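Local coordinates for protein telomeric DNA-binding factor trf1 (Schizosaccharomyces pombe, PDB 6K5S) that probably binds telomeric DNA and contains an all-helical TRF-type domain, at residues 137-142 against 148-153; 58-63 against 69-74. All coordinates share one frame; numbering follows the deposited sequence.

Interaction 1: residues 137-142 against 148-153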
loop_
_atom_site.group_PDB
_atom_site.type_symbol
_atom_site.label_atom_id
_atom_site.label_comp_id
_atom_site.label_asym_id
_atom_site.label_seq_id
_atom_site.Cartn_x
_atom_site.Cartn_y
_atom_site.Cartn_z
ATOM N N ILE A 137 29.579 -7.636 17.620
ATOM C CA ILE A 137 30.347 -6.395 17.545
ATOM C C ILE A 137 29.482 -5.209 17.936
ATOM O O ILE A 137 29.914 -4.324 18.684
ATOM C CB ILE A 137 30.932 -6.231 16.133
ATOM C CG1 ILE A 137 32.060 -7.254 15.939
ATOM C CG2 ILE A 137 31.392 -4.785 15.915
ATOM C CD1 ILE A 137 32.465 -7.448 14.468
ATOM N N SER A 138 28.243 -5.179 17.462
ATOM C CA SER A 138 27.341 -4.099 17.863
ATOM C C SER A 138 27.027 -4.162 19.357
ATOM O O SER A 138 27.028 -3.131 20.042
ATOM C CB SER A 138 26.047 -4.155 17.047
ATOM O OG SER A 138 25.112 -3.193 17.540
ATOM N N ALA A 139 26.752 -5.358 19.878
ATOM C CA ALA A 139 26.398 -5.464 21.289
ATOM C C ALA A 139 27.556 -5.003 22.163
ATOM O O ALA A 139 27.346 -4.294 23.157
ATOM C CB ALA A 139 25.991 -6.891 21.619
ATOM N N MET A 140 28.795 -5.354 21.769
ATOM C CA MET A 140 29.981 -4.916 22.504
ATOM C C MET A 140 30.095 -3.403 22.519
ATOM O O MET A 140 30.576 -2.823 23.502
ATOM C CB MET A 140 31.256 -5.526 21.898
ATOM C CG MET A 140 31.595 -6.934 22.411
ATOM S SD MET A 140 32.027 -7.109 24.168
ATOM C CE MET A 140 30.565 -7.262 25.096
ATOM N N ALA A 141 29.681 -2.743 21.441
ATOM C CA ALA A 141 29.798 -1.289 21.368
ATOM C C ALA A 141 28.905 -0.561 22.368
ATOM O O ALA A 141 29.142 0.621 22.624
ATOM C CB ALA A 141 29.461 -0.783 19.951
ATOM N N GLN A 142 27.872 -1.207 22.906
ATOM C CA GLN A 142 27.018 -0.552 23.900
ATOM C C GLN A 142 27.586 -0.628 25.314
ATOM O O GLN A 142 27.034 0.016 26.230
ATOM C CB GLN A 142 25.609 -1.160 23.878
ATOM C CG GLN A 142 24.997 -1.301 22.476
ATOM C CD GLN A 142 25.234 -0.069 21.599
ATOM O OE1 GLN A 142 24.980 1.064 22.019
ATOM N NE2 GLN A 142 25.691 -0.293 20.364
ATOM N N GLY A 148 31.710 -12.519 27.203
ATOM C CA GLY A 148 31.321 -13.905 27.404
ATOM C C GLY A 148 29.822 -14.123 27.342
ATOM O O GLY A 148 29.346 -15.057 26.690
ATOM N N ASP A 149 29.053 -13.253 28.009
ATOM C CA ASP A 149 27.594 -13.386 28.007
ATOM C C ASP A 149 27.025 -13.199 26.604
ATOM O O ASP A 149 26.132 -13.943 26.163
ATOM C CB ASP A 149 26.959 -12.364 28.959
ATOM C CG ASP A 149 27.332 -12.591 30.405
ATOM O OD1 ASP A 149 28.038 -13.592 30.700
ATOM O OD2 ASP A 149 26.918 -11.753 31.245
ATOM N N ILE A 150 27.493 -12.168 25.910
ATOM C CA ILE A 150 27.041 -11.914 24.546
ATOM C C ILE A 150 27.310 -13.121 23.664
ATOM O O ILE A 150 26.438 -13.586 22.911
ATOM C CB ILE A 150 27.731 -10.656 23.990
ATOM C CG1 ILE A 150 27.540 -9.513 24.978
ATOM C CG2 ILE A 150 27.218 -10.361 22.596
ATOM C CD1 ILE A 150 27.709 -8.185 24.394
ATOM N N LEU A 151 28.516 -13.659 23.767
ATOM C CA LEU A 151 28.913 -14.724 22.860
ATOM C C LEU A 151 28.132 -15.996 23.132
ATOM O O LEU A 151 27.790 -16.723 22.193
ATOM C CB LEU A 151 30.413 -14.968 22.961
ATOM C CG LEU A 151 31.248 -13.933 22.225
ATOM C CD1 LEU A 151 32.728 -13.958 22.642
ATOM C CD2 LEU A 151 31.118 -14.156 20.708
ATOM N N ASN A 152 27.837 -16.284 24.407
ATOM C CA ASN A 152 27.096 -17.498 24.724
ATOM C C ASN A 152 25.660 -17.404 24.233
ATOM O O ASN A 152 25.055 -18.428 23.897
ATOM C CB ASN A 152 27.135 -17.780 26.231
ATOM C CG ASN A 152 28.453 -18.399 26.684
ATOM O OD1 ASN A 152 29.283 -18.829 25.872
ATOM N ND2 ASN A 152 28.662 -18.425 27.996
ATOM N N ASP A 153 25.103 -16.190 24.157
ATOM C CA ASP A 153 23.783 -16.031 23.558
ATOM C C ASP A 153 23.847 -16.198 22.050
ATOM O O ASP A 153 22.980 -16.845 21.450
ATOM C CB ASP A 153 23.203 -14.657 23.890
ATOM C CG ASP A 153 22.776 -14.540 25.326
ATOM O OD1 ASP A 153 22.823 -15.558 26.058
ATOM O OD2 ASP A 153 22.400 -13.426 25.724
#

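Interaction 2: residues 58-63 against 69-74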
loop_
_atom_site.group_PDB
_atom_site.type_symbol
_atom_site.label_atom_id
_atom_site.label_comp_id
_atom_site.label_asym_id
_atom_site.label_seq_id
_atom_site.Cartn_x
_atom_site.Cartn_y
_atom_site.Cartn_z
ATOM N N ASP A 58 2.411 -3.209 9.888
ATOM C CA ASP A 58 1.727 -3.166 11.180
ATOM C C ASP A 58 0.391 -3.896 11.140
ATOM O O ASP A 58 -0.072 -4.396 12.173
ATOM C CB ASP A 58 1.541 -1.719 11.612
ATOM C CG ASP A 58 2.808 -1.123 12.169
ATOM O OD1 ASP A 58 3.760 -1.894 12.458
ATOM O OD2 ASP A 58 2.842 0.116 12.327
ATOM N N ILE A 59 -0.228 -3.989 9.962
ATOM C CA ILE A 59 -1.436 -4.796 9.809
ATOM C C ILE A 59 -1.132 -6.275 10.001
ATOM O O ILE A 59 -1.968 -7.027 10.519
ATOM C CB ILE A 59 -2.080 -4.511 8.438
ATOM C CG1 ILE A 59 -2.783 -3.162 8.490
ATOM C CG2 ILE A 59 -3.061 -5.611 8.038
ATOM C CD1 ILE A 59 -2.687 -2.365 7.243
ATOM N N TYR A 60 0.064 -6.717 9.620
ATOM C CA TYR A 60 0.398 -8.134 9.664
ATOM C C TYR A 60 1.105 -8.562 10.932
ATOM O O TYR A 60 1.034 -9.742 11.292
ATOM C CB TYR A 60 1.281 -8.507 8.465
ATOM C CG TYR A 60 0.471 -8.539 7.209
ATOM C CD1 TYR A 60 0.240 -7.373 6.479
ATOM C CD2 TYR A 60 -0.127 -9.713 6.794
ATOM C CE1 TYR A 60 -0.537 -7.389 5.351
ATOM C CE2 TYR A 60 -0.912 -9.750 5.657
ATOM C CZ TYR A 60 -1.107 -8.582 4.937
ATOM O OH TYR A 60 -1.879 -8.630 3.816
ATOM N N THR A 61 1.836 -7.667 11.595
ATOM C CA THR A 61 2.557 -8.090 12.781
ATOM C C THR A 61 2.714 -6.926 13.753
ATOM O O THR A 61 2.880 -5.773 13.347
ATOM C CB THR A 61 3.934 -8.684 12.423
ATOM O OG1 THR A 61 4.529 -9.238 13.598
ATOM C CG2 THR A 61 4.865 -7.630 11.862
ATOM N N GLU A 62 2.651 -7.226 15.044
ATOM C CA GLU A 62 3.112 -6.246 16.016
ATOM C C GLU A 62 4.546 -6.507 16.464
ATOM O O GLU A 62 5.041 -5.802 17.340
ATOM C CB GLU A 62 2.174 -6.194 17.231
ATOM C CG GLU A 62 1.449 -7.474 17.535
ATOM C CD GLU A 62 0.553 -7.371 18.771
ATOM O OE1 GLU A 62 -0.126 -6.340 18.958
ATOM O OE2 GLU A 62 0.554 -8.324 19.568
ATOM N N GLU A 63 5.210 -7.520 15.911
ATOM C CA GLU A 63 6.588 -7.842 16.247
ATOM C C GLU A 63 7.518 -7.410 15.107
ATOM O O GLU A 63 7.148 -6.567 14.269
ATOM C CB GLU A 63 6.705 -9.338 16.564
ATOM C CG GLU A 63 5.573 -9.914 17.419
ATOM C CD GLU A 63 5.507 -9.324 18.820
ATOM O OE1 GLU A 63 4.673 -9.801 19.635
ATOM O OE2 GLU A 63 6.277 -8.382 19.124
ATOM N N SER A 69 1.729 -18.537 10.047
ATOM C CA SER A 69 0.894 -19.452 10.815
ATOM C C SER A 69 0.199 -18.731 11.970
ATOM O O SER A 69 -0.991 -18.965 12.231
ATOM C CB SER A 69 1.739 -20.621 11.322
ATOM O OG SER A 69 2.790 -20.157 12.152
ATOM N N ALA A 70 0.908 -17.809 12.635
ATOM C CA ALA A 70 0.349 -17.138 13.807
ATOM C C ALA A 70 -0.819 -16.235 13.453
ATOM O O ALA A 70 -1.671 -15.973 14.309
ATOM C CB ALA A 70 1.416 -16.309 14.527
ATOM N N ILE A 71 -0.873 -15.730 12.222
ATOM C CA ILE A 71 -1.948 -14.849 11.790
ATOM C C ILE A 71 -2.885 -15.529 10.787
ATOM O O ILE A 71 -3.669 -14.846 10.119
ATOM C CB ILE A 71 -1.392 -13.539 11.213
ATOM C CG1 ILE A 71 -0.366 -13.843 10.117
ATOM C CG2 ILE A 71 -0.714 -12.714 12.288
ATOM C CD1 ILE A 71 0.118 -12.593 9.407
ATOM N N GLY A 72 -2.821 -16.851 10.656
ATOM C CA GLY A 72 -3.779 -17.544 9.809
ATOM C C GLY A 72 -3.633 -17.267 8.330
ATOM O O GLY A 72 -4.626 -17.302 7.597
ATOM N N MET A 73 -2.417 -16.994 7.870
ATOM C CA MET A 73 -2.134 -16.753 6.457
ATOM C C MET A 73 -1.657 -18.084 5.871
ATOM O O MET A 73 -0.479 -18.437 5.980
ATOM C CB MET A 73 -1.099 -15.639 6.313
ATOM C CG MET A 73 -1.703 -14.260 6.519
ATOM S SD MET A 73 -2.799 -13.588 5.256
ATOM C CE MET A 73 -4.175 -13.316 6.422
ATOM N N ARG A 74 -2.574 -18.842 5.247
ATOM C CA ARG A 74 -2.306 -20.247 4.956
ATOM C C ARG A 74 -2.207 -20.629 3.481
ATOM O O ARG A 74 -1.652 -21.694 3.195
ATOM C CB ARG A 74 -3.384 -21.134 5.595
ATOM C CG ARG A 74 -3.833 -20.648 6.935
ATOM C CD ARG A 74 -3.750 -21.743 7.968
ATOM N NE ARG A 74 -4.458 -21.343 9.180
ATOM C CZ ARG A 74 -4.460 -22.035 10.312
ATOM N NH1 ARG A 74 -3.801 -23.188 10.398
ATOM N NH2 ARG A 74 -5.137 -21.580 11.350
#

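Interaction 1: residues 137-142 against 148-153
Two consecutive helices, 122-141 and 147-154, form an alpha-alpha hairpin in which A139 and M140, in the last turns of the first, meet I150 in the second across a short connection. The contact is wholly apolar, with no hydrogen bond passing between the segments, and it is small, burying 143 Å² in all. I150 supplies nearly all of one side. Its CB points at the other helix, and CG2, anti to the backbone N (CG1 at chi1 -52°), and the CD1 end both reach the methyl of A139: A139 CB lies 3.5 Å from I150 CD1 and 3.8 Å from I150 CG2. The methyl of A139 thus receives the branched side chain where the nearest CA atoms, those of A139 and I150, are 7.3 Å apart. M140 comes in from beside this pair. Bent at chi2 (-65°), its chain brings the thioether end alongside the isoleucine, and the two side chains cross obliquely; the exact placing of the M140 methyl is doubtful, since it is modelled too close to I150 CD1. An alanine in place of I150 would remove CG1, CG2 and CD1 and would probably leave the A139 methyl without its partner, opening a gap between the helices. Behind the contact, the Q142 side chain folds back over its own helix and gives a hydrogen bond from NE2 to S138 O (3.2 Å), approaching that carbonyl from a tilted direction. In the surrounding fold I150 and L151 also rest on Y136 of helix 122-141, and L151 packs on K190, L193 and A194 of helix 177-195, while I137 touches L202 and N203 of helix 202-205.

Interaction 2: residues 58-63 against 69-74
Apolar contacts join Y60, the last residue of helix 41-60, to I71 and M73 in the loop that leads to helix 76-94. I71 CD1 meets the edge of the Y60 ring in its plane, 3.9 Å from Y60 CD2, and the two side chains cross at about a right angle. M73 SD lies at the same ring's edge, near its plane, 4.3 Å from Y60 CE2. I10 and L13 of helix 10-24 also touch the Y60 side chain.

Van der Waals contacts reach the carbonyl oxygen of Y60 as well: with CG1 between the backbone N and the carbonyl carbon (chi1 53°), I71 CD1 and I71 CG2 both lie near Y60 O, at 3.5 and 3.6 Å.

Polar bonds lie within the segments or lead outside them. T61, the first residue to leave the helical conformation, forms an ST turn in which E63 N donates to T61 OG1 (3.0 Å). Y60 OH is hydrogen-bonded to R6 O.

With no hydrogen bond across it, the contact rests on apolar burial, while the bond to R6 O satisfies the phenol oxygen and probably limits the ring's movement.

Overall arrangement
Both interactions belong to the TRF-type helical domain but lie in separate parts of it, their centres 30 Å apart and their nearest atoms about 18 Å apart, without touching. Interaction 2 comes first along the chain, between helix 41-60 and the loop before helix 76-94; interaction 1 follows, between helices 122-141 and 147-154. No helix is common to the two. Each joins segments near in sequence, with five residues between them, so both are short-range contacts at helix-to-helix connections, and each packs its own region of the domain locally. Interaction 2 borders the N-terminal helices and, through I59 packing on M52 of the second subunit, the dimer; no other chain of the assembly touches interaction 1.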